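Side-chain contacts in histone fold protein (Methanopyrus kandleri, PDB 1F1E), which is an archaeal histone and DNA-binding protein whose single chain holds two histone-family sequences, consistent with a histone pair joined in one molecule: residues Ile13-Ile18 and Asp26-Ile31; Tyr41-Ala46 and Arg89-Arg94; Ala65-Leu70 and Asn109-Arg114; Glu117-Lys122 and Glu138-Ala143. All coordinates share one frame; numbering follows the deposited sequence.

Contact 1 of 4, residues Ile13-Ile18 and Asp26-Ile31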
loop_
_atom_site.group_PDB
_atom_site.type_symbol
_atom_site.label_atom_id
_atom_site.label_comp_id
_atom_site.label_asym_id
_atom_site.label_seq_id
_atom_site.Cartn_x
_atom_site.Cartn_y
_atom_site.Cartn_z
ATOM N N ILE A 13 -20.257 -9.052 -0.149
ATOM C CA ILE A 13 -19.631 -7.748 -0.218
ATOM C C ILE A 13 -18.813 -7.699 -1.497
ATOM O O ILE A 13 -18.834 -6.739 -2.244
ATOM C CB ILE A 13 -18.861 -7.445 1.040
ATOM C CG1 ILE A 13 -19.793 -7.273 2.243
ATOM C CG2 ILE A 13 -17.976 -6.237 0.894
ATOM C CD1 ILE A 13 -19.069 -7.448 3.581
ATOM N N PHE A 14 -18.013 -8.733 -1.732
ATOM C CA PHE A 14 -17.228 -8.756 -2.983
ATOM C C PHE A 14 -18.139 -8.654 -4.191
ATOM O O PHE A 14 -17.872 -7.937 -5.156
ATOM C CB PHE A 14 -16.449 -10.058 -3.008
ATOM C CG PHE A 14 -15.523 -10.201 -4.174
ATOM C CD1 PHE A 14 -15.890 -10.874 -5.300
ATOM C CD2 PHE A 14 -14.255 -9.622 -4.131
ATOM C CE1 PHE A 14 -15.044 -11.026 -6.388
ATOM C CE2 PHE A 14 -13.432 -9.738 -5.207
ATOM C CZ PHE A 14 -13.813 -10.436 -6.330
ATOM N N ARG A 15 -19.253 -9.399 -4.112
ATOM C CA ARG A 15 -20.175 -9.417 -5.252
ATOM C C ARG A 15 -20.843 -8.079 -5.497
ATOM O O ARG A 15 -21.293 -7.715 -6.587
ATOM C CB ARG A 15 -21.199 -10.535 -4.976
ATOM C CG ARG A 15 -21.733 -11.368 -6.055
ATOM C CD ARG A 15 -22.819 -12.290 -5.519
ATOM N NE ARG A 15 -22.360 -13.683 -5.431
ATOM C CZ ARG A 15 -22.257 -14.446 -6.523
ATOM N NH1 ARG A 15 -21.852 -15.702 -6.417
ATOM N NH2 ARG A 15 -22.547 -13.962 -7.724
ATOM N N GLN A 16 -20.913 -7.194 -4.514
ATOM C CA GLN A 16 -21.405 -5.860 -4.713
ATOM C C GLN A 16 -20.598 -5.133 -5.768
ATOM O O GLN A 16 -21.093 -4.220 -6.403
ATOM C CB GLN A 16 -21.269 -4.986 -3.454
ATOM C CG GLN A 16 -22.206 -5.410 -2.352
ATOM C CD GLN A 16 -22.008 -4.762 -1.003
ATOM O OE1 GLN A 16 -22.719 -5.048 -0.054
ATOM N NE2 GLN A 16 -21.033 -3.872 -0.889
ATOM N N GLY A 17 -19.349 -5.549 -5.966
ATOM C CA GLY A 17 -18.544 -4.875 -6.953
ATOM C C GLY A 17 -18.550 -5.565 -8.296
ATOM O O GLY A 17 -17.882 -5.048 -9.202
ATOM N N ILE A 18 -19.220 -6.702 -8.493
ATOM C CA ILE A 18 -19.081 -7.339 -9.807
ATOM C C ILE A 18 -20.293 -7.131 -10.686
ATOM O O ILE A 18 -20.436 -7.761 -11.725
ATOM C CB ILE A 18 -18.699 -8.852 -9.696
ATOM C CG1 ILE A 18 -19.828 -9.730 -9.210
ATOM C CG2 ILE A 18 -17.418 -8.913 -8.876
ATOM C CD1 ILE A 18 -19.591 -11.177 -8.894
ATOM N N ASP A 26 -13.479 -20.890 -7.632
ATOM C CA ASP A 26 -12.053 -20.596 -7.352
ATOM C C ASP A 26 -11.859 -19.130 -6.969
ATOM O O ASP A 26 -10.954 -18.749 -6.229
ATOM C CB ASP A 26 -11.128 -20.995 -8.471
ATOM C CG ASP A 26 -11.293 -20.507 -9.862
ATOM O OD1 ASP A 26 -12.204 -19.710 -10.187
ATOM O OD2 ASP A 26 -10.467 -21.004 -10.657
ATOM N N ALA A 27 -12.728 -18.252 -7.386
ATOM C CA ALA A 27 -12.819 -16.860 -7.052
ATOM C C ALA A 27 -13.280 -16.769 -5.612
ATOM O O ALA A 27 -12.673 -15.985 -4.874
ATOM C CB ALA A 27 -13.759 -16.118 -7.963
ATOM N N LYS A 28 -14.293 -17.535 -5.251
ATOM C CA LYS A 28 -14.691 -17.483 -3.847
ATOM C C LYS A 28 -13.537 -17.987 -3.005
ATOM O O LYS A 28 -13.240 -17.457 -1.932
ATOM C CB LYS A 28 -15.973 -18.305 -3.642
ATOM C CG LYS A 28 -17.151 -17.809 -4.429
ATOM C CD LYS A 28 -18.376 -18.715 -4.359
ATOM C CE LYS A 28 -19.385 -18.366 -5.414
ATOM N NZ LYS A 28 -20.658 -19.129 -5.317
ATOM N N ASP A 29 -12.850 -19.059 -3.411
ATOM C CA ASP A 29 -11.757 -19.602 -2.643
ATOM C C ASP A 29 -10.697 -18.520 -2.393
ATOM O O ASP A 29 -10.150 -18.352 -1.288
ATOM C CB ASP A 29 -11.060 -20.713 -3.371
ATOM C CG ASP A 29 -11.584 -22.103 -3.497
ATOM O OD1 ASP A 29 -12.438 -22.449 -2.681
ATOM O OD2 ASP A 29 -11.131 -22.802 -4.419
ATOM N N THR A 30 -10.469 -17.800 -3.492
ATOM C CA THR A 30 -9.428 -16.746 -3.350
ATOM C C THR A 30 -9.751 -15.663 -2.346
ATOM O O THR A 30 -8.945 -15.252 -1.505
ATOM C CB THR A 30 -9.150 -16.134 -4.713
ATOM O OG1 THR A 30 -8.705 -17.201 -5.592
ATOM C CG2 THR A 30 -8.014 -15.145 -4.654
ATOM N N ILE A 31 -10.984 -15.180 -2.445
ATOM C CA ILE A 31 -11.457 -14.104 -1.554
ATOM C C ILE A 31 -11.615 -14.610 -0.135
ATOM O O ILE A 31 -11.415 -13.840 0.794
ATOM C CB ILE A 31 -12.733 -13.404 -2.040
ATOM C CG1 ILE A 31 -13.961 -14.279 -2.097
ATOM C CG2 ILE A 31 -12.560 -12.733 -3.414
ATOM C CD1 ILE A 31 -15.279 -13.572 -2.409
#
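Phe14 offers one face of its ring to Ile31, and this apolar pair forms most of the contact. Ile31 CG2 stands 3.7 Å from the centroid of the Phe14 ring, 17° off its normal and displaced toward the rim, a CH-pi arrangement. The other branch of Ile31 covers the root of the same side chain, its CD1 lying 3.8 Å from Phe14 CB. With CG of Phe14 anti to the backbone N (chi1 -176°), the ring extends from helix 7-15 toward helix 25-51. These helices and the turn between them make the opening helix-strand-helix unit of the histone fold, where Leu23 of strand 22-23 packs against Phe14 and Lys28. An alanine at Phe14 would remove the ring and is likely to leave Ile31 CG2 without its aromatic partner and open a gap between the helices. At the polar margin, Lys28 NZ sits 3.8 Å from Arg15 NH1, at the edge of the guanidinium and in its plane. Glu11 probably offsets the like charges: its carboxylate forms a salt bridge with Arg15 and a long, weak ion pair with Lys28. Within helix 25-51, Thr30 OG1 and Thr30 N approach Asp26 O from opposite faces of its carbonyl plane.

Contact 2 of 4, residues Tyr41-Ala46 and Arg89-Arg94; sequences YVANAA and RRILKR
Leu92 and Ile91 close on the methyl group of Ala43, a small residue that allows two helices to come very near each other. The backbones approach to 5.2 Å between Ala43 CA and Leu92 CA. Followed outward, Leu92 draws closer to its partner only by degrees: its CB is still 5.0 Å from Ala43 CB, and its CG 4.7 Å from the same methyl. The chain then forks. Branch CD2 descends onto Ala43, 3.8 Å from its CB and 4.0 Å from its CA, while CD1 turns aside and meets nothing on residues 41-46. The side chain begins with CG beside the backbone N (chi1 -72°), and chi2 decides which of the two methyls does the touching. Beyond Ala43, the same CD2 comes to 4.5 Å from Ala46 CB, one helical turn further along.

Helix 25-51 is the long central helix of one histone fold, and helix 85-94 opens the second histone-family sequence. Their packing therefore joins the two halves of the chain, as the first helix of one histone meets the central helix of its partner in the handshake dimer. Ile91 approaches the methyl of Ala43 with its short branch, CG2, at 3.9 Å from Ala43 CB; its longer branch leads elsewhere, and the side chain also packs on Leu5. Tyr108 of helix 102-129 lies against both Ala43 and Ile91. Two residues before Ala43, the OH of Tyr41 is hydrogen-bonded to Val69 O of the second subunit.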
loop_
_atom_site.group_PDB
_atom_site.type_symbol
_atom_site.label_atom_id
_atom_site.label_comp_id
_atom_site.label_asym_id
_atom_site.label_seq_id
_atom_site.Cartn_x
_atom_site.Cartn_y
_atom_site.Cartn_z
ATOM N N TYR A 41 -4.316 -7.244 8.126
ATOM C CA TYR A 41 -3.310 -6.331 7.690
ATOM C C TYR A 41 -3.731 -4.886 7.978
ATOM O O TYR A 41 -2.993 -4.067 8.476
ATOM C CB TYR A 41 -3.032 -6.569 6.189
ATOM C CG TYR A 41 -2.365 -5.372 5.549
ATOM C CD1 TYR A 41 -1.026 -5.065 5.629
ATOM C CD2 TYR A 41 -3.130 -4.516 4.790
ATOM C CE1 TYR A 41 -0.528 -3.954 5.002
ATOM C CE2 TYR A 41 -2.651 -3.383 4.152
ATOM C CZ TYR A 41 -1.308 -3.122 4.273
ATOM O OH TYR A 41 -0.800 -1.995 3.640
ATOM N N VAL A 42 -4.996 -4.573 7.644
ATOM C CA VAL A 42 -5.537 -3.242 7.842
ATOM C C VAL A 42 -5.627 -2.947 9.325
ATOM O O VAL A 42 -5.298 -1.862 9.770
ATOM C CB VAL A 42 -6.876 -3.035 7.159
ATOM C CG1 VAL A 42 -7.444 -1.684 7.489
ATOM C CG2 VAL A 42 -6.697 -3.155 5.635
ATOM N N ALA A 43 -6.003 -3.881 10.133
ATOM C CA ALA A 43 -6.086 -3.669 11.584
ATOM C C ALA A 43 -4.692 -3.436 12.185
ATOM O O ALA A 43 -4.493 -2.527 13.029
ATOM C CB ALA A 43 -6.773 -4.852 12.205
ATOM N N ASN A 44 -3.702 -4.225 11.719
ATOM C CA ASN A 44 -2.330 -3.994 12.174
ATOM C C ASN A 44 -1.832 -2.634 11.726
ATOM O O ASN A 44 -1.151 -1.949 12.486
ATOM C CB ASN A 44 -1.379 -5.108 11.688
ATOM N N ALA A 45 -2.215 -2.252 10.526
ATOM C CA ALA A 45 -1.825 -0.908 10.044
ATOM C C ALA A 45 -2.446 0.183 10.856
ATOM O O ALA A 45 -1.773 1.164 11.172
ATOM C CB ALA A 45 -2.226 -0.801 8.588
ATOM N N ALA A 46 -3.711 -0.003 11.233
ATOM C CA ALA A 46 -4.382 0.912 12.124
ATOM C C ALA A 46 -3.637 1.014 13.449
ATOM O O ALA A 46 -3.487 2.156 13.900
ATOM C CB ALA A 46 -5.811 0.438 12.343
ATOM N N ARG A 89 -14.447 -5.437 15.697
ATOM C CA ARG A 89 -13.758 -4.952 16.882
ATOM C C ARG A 89 -12.771 -5.972 17.423
ATOM O O ARG A 89 -11.725 -5.588 17.927
ATOM C CB ARG A 89 -14.761 -4.554 17.947
ATOM C CG ARG A 89 -14.170 -4.094 19.248
ATOM C CD ARG A 89 -13.475 -2.784 19.097
ATOM N NE ARG A 89 -12.720 -2.259 20.232
ATOM C CZ ARG A 89 -11.450 -2.474 20.422
ATOM N NH1 ARG A 89 -10.691 -3.260 19.621
ATOM N NH2 ARG A 89 -10.846 -1.945 21.459
ATOM N N ARG A 90 -13.103 -7.264 17.314
ATOM C CA ARG A 90 -12.207 -8.289 17.788
ATOM C C ARG A 90 -10.996 -8.394 16.890
ATOM O O ARG A 90 -9.865 -8.646 17.392
ATOM C CB ARG A 90 -12.935 -9.637 17.889
ATOM C CG ARG A 90 -12.113 -10.751 18.495
ATOM C CD ARG A 90 -12.265 -10.727 20.020
ATOM N NE ARG A 90 -11.657 -11.964 20.524
ATOM C CZ ARG A 90 -12.316 -13.067 20.759
ATOM N NH1 ARG A 90 -13.630 -13.223 20.588
ATOM N NH2 ARG A 90 -11.630 -14.113 21.210
ATOM N N ILE A 91 -11.148 -8.159 15.604
ATOM C CA ILE A 91 -9.955 -8.152 14.750
ATOM C C ILE A 91 -9.068 -7.018 15.168
ATOM O O ILE A 91 -7.849 -7.156 15.286
ATOM C CB ILE A 91 -10.396 -8.049 13.296
ATOM C CG1 ILE A 91 -11.220 -9.274 12.862
ATOM C CG2 ILE A 91 -9.203 -7.847 12.377
ATOM C CD1 ILE A 91 -11.931 -9.036 11.554
ATOM N N LEU A 92 -9.642 -5.852 15.460
ATOM C CA LEU A 92 -8.836 -4.727 15.911
ATOM C C LEU A 92 -8.141 -5.073 17.232
ATOM O O LEU A 92 -6.980 -4.727 17.430
ATOM C CB LEU A 92 -9.735 -3.510 16.008
ATOM C CG LEU A 92 -10.191 -2.905 14.694
ATOM C CD1 LEU A 92 -11.274 -1.815 14.932
ATOM C CD2 LEU A 92 -9.075 -2.291 13.874
ATOM N N LYS A 93 -8.858 -5.706 18.180
ATOM C CA LYS A 93 -8.332 -6.076 19.515
ATOM C C LYS A 93 -7.149 -7.005 19.268
ATOM O O LYS A 93 -6.117 -6.812 19.879
ATOM C CB LYS A 93 -9.386 -6.749 20.415
ATOM N N ARG A 94 -7.288 -7.969 18.372
ATOM C CA ARG A 94 -6.155 -8.880 18.084
ATOM C C ARG A 94 -4.929 -8.185 17.506
ATOM O O ARG A 94 -3.833 -8.707 17.732
ATOM C CB ARG A 94 -6.565 -9.956 17.099
ATOM C CG ARG A 94 -5.510 -10.961 16.655
ATOM C CD ARG A 94 -6.197 -11.976 15.707
ATOM N NE ARG A 94 -7.551 -12.304 16.162
ATOM C CZ ARG A 94 -8.697 -12.411 15.521
ATOM N NH1 ARG A 94 -8.739 -12.210 14.212
ATOM N NH2 ARG A 94 -9.864 -12.729 16.115
#

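Contact 3 of 4, residues Ala65-Leu70 and Asn109-Arg114; sequences ALADVL and NKLICR
Leu111 reaches across to Leu66 and Ala67, spreading its two methyls over two consecutive residues of helix 60-70. The contact belongs to the histone-fold core, where the long helix 102-129 meets the short helix that follows the other long helix, 25-51, in the chain. Conformation explains how a single leucine serves both partners. Leu111 CG is turned opposite its own backbone N (chi1 179°), which carries the fork out toward helix 60-70, and the two methyls diverge from there. CD1 goes to Ala67, lying 3.9 Å from Ala67 CB and 4.1 Å from Ala67 CA, close enough to touch the backbone because alanine has so short a side chain. CD2 goes to Leu66, where it meets the stem first, 4.1 Å from Leu66 CB.

Leu66 follows a different course. Its CG lies beside its backbone N (chi1 -74°) and opposite the carbonyl carbon, an orientation in which the side chain packs on Ala45 and Val49 of helix 25-51. It thus presents its base to Leu111 and its branches largely to other neighbours, among them Val69 of the second subunit; even so, Leu66 CD1 passes 4.4 Å from Leu111 CD2. Leu111 itself also lies on Val42 of helix 25-51, which makes the site a meeting of three helices; between residues 65-70 and 109-114 the contact is apolar, with no hydrogen bond across it. A turn further along helix 60-70, Leu70 stands back a little, with its CD1 5.0 Å from Leu111 CD2.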
loop_
_atom_site.group_PDB
_atom_site.type_symbol
_atom_site.label_atom_id
_atom_site.label_comp_id
_atom_site.label_asym_id
_atom_site.label_seq_id
_atom_site.Cartn_x
_atom_site.Cartn_y
_atom_site.Cartn_z
ATOM N N ALA A 65 -6.459 8.082 7.539
ATOM C CA ALA A 65 -5.086 8.031 7.023
ATOM C C ALA A 65 -4.799 6.730 6.298
ATOM O O ALA A 65 -4.193 6.797 5.237
ATOM C CB ALA A 65 -4.089 8.239 8.153
ATOM N N LEU A 66 -5.239 5.577 6.756
ATOM C CA LEU A 66 -4.944 4.337 6.083
ATOM C C LEU A 66 -5.651 4.303 4.733
ATOM O O LEU A 66 -5.128 3.808 3.753
ATOM C CB LEU A 66 -5.396 3.072 6.836
ATOM C CG LEU A 66 -4.696 2.540 8.056
ATOM C CD1 LEU A 66 -5.403 1.300 8.535
ATOM C CD2 LEU A 66 -3.216 2.307 7.743
ATOM N N ALA A 67 -6.885 4.744 4.699
ATOM C CA ALA A 67 -7.607 4.773 3.412
ATOM C C ALA A 67 -6.896 5.644 2.409
ATOM O O ALA A 67 -6.854 5.214 1.255
ATOM C CB ALA A 67 -9.031 5.248 3.577
ATOM N N ASP A 68 -6.357 6.760 2.889
ATOM C CA ASP A 68 -5.705 7.705 1.950
ATOM C C ASP A 68 -4.457 6.992 1.521
ATOM O O ASP A 68 -4.129 6.920 0.281
ATOM C CB ASP A 68 -5.670 9.119 2.504
ATOM C CG ASP A 68 -4.823 9.809 3.531
ATOM N N VAL A 69 -3.685 6.284 2.347
ATOM C CA VAL A 69 -2.475 5.683 1.808
ATOM C C VAL A 69 -2.705 4.401 1.000
ATOM O O VAL A 69 -2.006 4.086 0.032
ATOM C CB VAL A 69 -1.338 5.392 2.815
ATOM C CG1 VAL A 69 -1.344 6.365 4.000
ATOM C CG2 VAL A 69 -1.405 3.912 3.175
ATOM N N LEU A 70 -3.724 3.597 1.317
ATOM C CA LEU A 70 -4.052 2.473 0.457
ATOM C C LEU A 70 -4.819 2.891 -0.798
ATOM O O LEU A 70 -5.025 2.027 -1.684
ATOM C CB LEU A 70 -4.899 1.453 1.249
ATOM C CG LEU A 70 -4.131 0.860 2.441
ATOM C CD1 LEU A 70 -5.061 0.053 3.319
ATOM C CD2 LEU A 70 -2.997 -0.020 1.902
ATOM N N ASN A 109 -14.597 -0.793 9.538
ATOM C CA ASN A 109 -15.526 -1.663 8.842
ATOM C C ASN A 109 -15.801 -1.171 7.421
ATOM O O ASN A 109 -15.674 -1.975 6.472
ATOM C CB ASN A 109 -16.813 -1.723 9.675
ATOM C CG ASN A 109 -17.592 -2.992 9.515
ATOM O OD1 ASN A 109 -17.319 -3.867 8.721
ATOM N ND2 ASN A 109 -18.627 -3.057 10.363
ATOM N N LYS A 110 -16.095 0.106 7.259
ATOM C CA LYS A 110 -16.294 0.616 5.888
ATOM C C LYS A 110 -15.062 0.468 5.042
ATOM O O LYS A 110 -15.161 0.154 3.867
ATOM C CB LYS A 110 -16.678 2.110 5.974
ATOM C CG LYS A 110 -18.097 2.311 6.455
ATOM C CD LYS A 110 -18.422 4.025 6.356
ATOM N N LEU A 111 -13.878 0.635 5.612
ATOM C CA LEU A 111 -12.660 0.480 4.844
ATOM C C LEU A 111 -12.516 -0.949 4.357
ATOM O O LEU A 111 -12.203 -1.147 3.189
ATOM C CB LEU A 111 -11.492 0.898 5.729
ATOM C CG LEU A 111 -10.078 0.805 5.154
ATOM C CD1 LEU A 111 -9.966 1.495 3.795
ATOM C CD2 LEU A 111 -9.030 1.344 6.107
ATOM N N ILE A 112 -12.615 -1.945 5.209
ATOM C CA ILE A 112 -12.369 -3.294 4.745
ATOM C C ILE A 112 -13.477 -3.730 3.810
ATOM O O ILE A 112 -13.247 -4.497 2.878
ATOM C CB ILE A 112 -12.124 -4.267 5.919
ATOM C CG1 ILE A 112 -13.295 -4.486 6.844
ATOM C CG2 ILE A 112 -10.882 -3.861 6.691
ATOM C CD1 ILE A 112 -13.100 -5.597 7.857
ATOM N N CYS A 113 -14.717 -3.296 4.047
ATOM C CA CYS A 113 -15.792 -3.695 3.152
ATOM C C CYS A 113 -15.672 -2.993 1.796
ATOM O O CYS A 113 -15.820 -3.695 0.785
ATOM C CB CYS A 113 -17.129 -3.436 3.815
ATOM S SG CYS A 113 -17.439 -4.458 5.260
ATOM N N ARG A 114 -15.404 -1.699 1.835
ATOM C CA ARG A 114 -15.232 -0.993 0.586
ATOM C C ARG A 114 -14.037 -1.554 -0.168
ATOM O O ARG A 114 -14.067 -1.713 -1.388
ATOM C CB ARG A 114 -15.049 0.486 0.801
ATOM C CG ARG A 114 -14.724 1.283 -0.440
ATOM C CD ARG A 114 -15.820 1.227 -1.517
ATOM N NE ARG A 114 -15.291 1.783 -2.714
ATOM C CZ ARG A 114 -15.505 1.478 -3.979
ATOM N NH1 ARG A 114 -16.351 0.528 -4.292
ATOM N NH2 ARG A 114 -14.856 2.138 -4.920
#

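Contact 4 of 4, residues Glu117-Lys122 and Glu138-Ala143; sequences EELGEK and EDVEKA
Helices 117-122 and 138-143 cross steeply, their N-to-C directions 117° apart and their axes 8.8 Å from each other at closest approach. The backbones come nearest where each segment ends, with Lys122 CA 5.5 Å from Ala143 CA. The small side chain of Ala143 is consistent with this closeness: its methyl lies against two side chains of the opposing helix, Leu119 and Lys122.

Leu119 arrives with its branches divided. Its CG is anti to the backbone N (chi1 -164°), and from there CD1 extends over the backbone of Ala143, 3.7 Å from its C, while also lying 3.8 Å from Ala143 CB. The second branch, CD2, turns down the helix to Val140, at a looser 4.3 Å from Val140 CG1. This is the junction between the long helix of a histone fold and the short helix that follows it, linked by a turn that holds strand 134-135; both segments fall in the second histone-family sequence of the chain. Leu119 also packs on Phe34 and Val140 on Ile31, so helix 25-51 borders the same apolar layer.

Lys122 contributes its aliphatic part and withholds its charge. CG rests 3.8 Å from Ala143 CB, and CB touches the same methyl. The chain then bends at chi2 (67°) and leads the amino group away from residues 138-143, to a salt bridge between its NZ and Glu125. The Lys122 side chain also packs on Tyr146, while Asp139, back along helix 137-147, forms a salt bridge with Arg132.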
loop_
_atom_site.group_PDB
_atom_site.type_symbol
_atom_site.label_atom_id
_atom_site.label_comp_id
_atom_site.label_asym_id
_atom_site.label_seq_id
_atom_site.Cartn_x
_atom_site.Cartn_y
_atom_site.Cartn_z
ATOM N N GLU A 117 -15.235 -4.692 -1.891
ATOM C CA GLU A 117 -16.051 -4.325 -3.026
ATOM C C GLU A 117 -15.204 -3.814 -4.171
ATOM O O GLU A 117 -15.376 -4.164 -5.325
ATOM C CB GLU A 117 -17.038 -3.254 -2.551
ATOM C CG GLU A 117 -18.011 -2.797 -3.631
ATOM C CD GLU A 117 -18.872 -1.688 -3.039
ATOM O OE1 GLU A 117 -18.393 -0.562 -2.848
ATOM O OE2 GLU A 117 -20.024 -2.049 -2.786
ATOM N N GLU A 118 -14.225 -2.982 -3.856
ATOM C CA GLU A 118 -13.304 -2.463 -4.858
ATOM C C GLU A 118 -12.475 -3.563 -5.526
ATOM O O GLU A 118 -12.229 -3.559 -6.740
ATOM C CB GLU A 118 -12.391 -1.436 -4.242
ATOM C CG GLU A 118 -11.673 -0.556 -5.197
ATOM C CD GLU A 118 -10.983 0.494 -4.303
ATOM O OE1 GLU A 118 -11.234 1.697 -4.425
ATOM O OE2 GLU A 118 -10.185 0.018 -3.471
ATOM N N LEU A 119 -12.130 -4.530 -4.702
ATOM C CA LEU A 119 -11.479 -5.711 -5.306
ATOM C C LEU A 119 -12.378 -6.420 -6.294
ATOM O O LEU A 119 -11.902 -6.878 -7.345
ATOM C CB LEU A 119 -11.055 -6.632 -4.184
ATOM C CG LEU A 119 -10.054 -7.723 -4.520
ATOM C CD1 LEU A 119 -8.669 -7.094 -4.806
ATOM C CD2 LEU A 119 -10.070 -8.796 -3.459
ATOM N N GLY A 120 -13.656 -6.520 -5.977
ATOM C CA GLY A 120 -14.606 -7.129 -6.875
ATOM C C GLY A 120 -14.702 -6.312 -8.158
ATOM O O GLY A 120 -14.760 -6.801 -9.283
ATOM N N GLU A 121 -14.696 -4.989 -8.045
ATOM C CA GLU A 121 -14.717 -4.176 -9.254
ATOM C C GLU A 121 -13.506 -4.425 -10.130
ATOM O O GLU A 121 -13.576 -4.503 -11.364
ATOM C CB GLU A 121 -14.741 -2.699 -8.903
ATOM C CG GLU A 121 -15.973 -2.253 -8.183
ATOM C CD GLU A 121 -15.929 -0.826 -7.677
ATOM O OE1 GLU A 121 -16.853 -0.463 -6.936
ATOM O OE2 GLU A 121 -15.056 -0.001 -8.086
ATOM N N LYS A 122 -12.329 -4.502 -9.527
ATOM C CA LYS A 122 -11.131 -4.718 -10.270
ATOM C C LYS A 122 -11.126 -6.106 -10.918
ATOM O O LYS A 122 -10.725 -6.272 -12.078
ATOM C CB LYS A 122 -9.902 -4.523 -9.351
ATOM C CG LYS A 122 -8.578 -4.495 -10.164
ATOM C CD LYS A 122 -8.499 -3.268 -11.038
ATOM C CE LYS A 122 -7.222 -3.076 -11.817
ATOM N NZ LYS A 122 -7.501 -1.841 -12.633
ATOM N N GLU A 138 -8.428 -16.362 -11.427
ATOM C CA GLU A 138 -7.304 -15.578 -12.001
ATOM C C GLU A 138 -7.633 -14.114 -11.945
ATOM O O GLU A 138 -6.757 -13.275 -11.757
ATOM C CB GLU A 138 -6.970 -15.909 -13.468
ATOM N N ASP A 139 -8.879 -13.709 -12.104
ATOM C CA ASP A 139 -9.201 -12.283 -12.068
ATOM C C ASP A 139 -9.010 -11.692 -10.703
ATOM O O ASP A 139 -8.577 -10.573 -10.498
ATOM C CB ASP A 139 -10.695 -12.181 -12.439
ATOM C CG ASP A 139 -10.998 -12.711 -13.832
ATOM O OD1 ASP A 139 -10.147 -12.524 -14.728
ATOM O OD2 ASP A 139 -12.103 -13.313 -13.929
ATOM N N VAL A 140 -9.386 -12.500 -9.695
ATOM C CA VAL A 140 -9.217 -12.094 -8.320
ATOM C C VAL A 140 -7.754 -12.030 -7.944
ATOM O O VAL A 140 -7.312 -11.050 -7.303
ATOM C CB VAL A 140 -9.946 -12.990 -7.299
ATOM C CG1 VAL A 140 -9.860 -12.334 -5.918
ATOM C CG2 VAL A 140 -11.380 -13.226 -7.696
ATOM N N GLU A 141 -6.963 -13.021 -8.357
ATOM C CA GLU A 141 -5.545 -12.999 -8.091
ATOM C C GLU A 141 -4.850 -11.770 -8.672
ATOM O O GLU A 141 -4.062 -11.089 -8.004
ATOM C CB GLU A 141 -4.891 -14.268 -8.693
ATOM C CG GLU A 141 -5.215 -15.552 -7.969
ATOM C CD GLU A 141 -4.907 -16.813 -8.734
ATOM O OE1 GLU A 141 -5.233 -17.881 -8.224
ATOM O OE2 GLU A 141 -4.376 -16.749 -9.879
ATOM N N LYS A 142 -5.223 -11.447 -9.899
ATOM C CA LYS A 142 -4.632 -10.268 -10.543
ATOM C C LYS A 142 -5.062 -8.972 -9.875
ATOM O O LYS A 142 -4.284 -8.037 -9.670
ATOM C CB LYS A 142 -5.070 -10.238 -12.020
ATOM C CG LYS A 142 -4.437 -11.145 -13.039
ATOM C CD LYS A 142 -5.162 -10.896 -14.367
ATOM C CE LYS A 142 -4.754 -11.662 -15.602
ATOM N NZ LYS A 142 -5.519 -11.182 -16.805
ATOM N N ALA A 143 -6.374 -8.952 -9.464
ATOM C CA ALA A 143 -6.850 -7.797 -8.731
ATOM C C ALA A 143 -6.123 -7.568 -7.408
ATOM O O ALA A 143 -5.765 -6.431 -7.050
ATOM C CB ALA A 143 -8.352 -7.905 -8.499
#

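How the contacts relate
From the N terminus, contact 1 closes first, across the short turn between helices 7-15 and 25-51. Contact 2 then opens further along helix 25-51 and closes on helix 85-94. Contact 3 opens inside that span, on helix 60-70, and closes beyond it on helix 102-129, so contacts 2 and 3 cross. Contact 4 follows in series, across the turn between helices 102-129 and 137-147; none nests within another. Contacts 2 and 3 tie the first half of the chain to the second, whereas contacts 1 and 4 each join neighbouring helices. Contacts 1 and 4 nevertheless adjoin, as Phe14 packs on Gly120, and a salt bridge from Arg114 to Glu121 connects contacts 3 and 4.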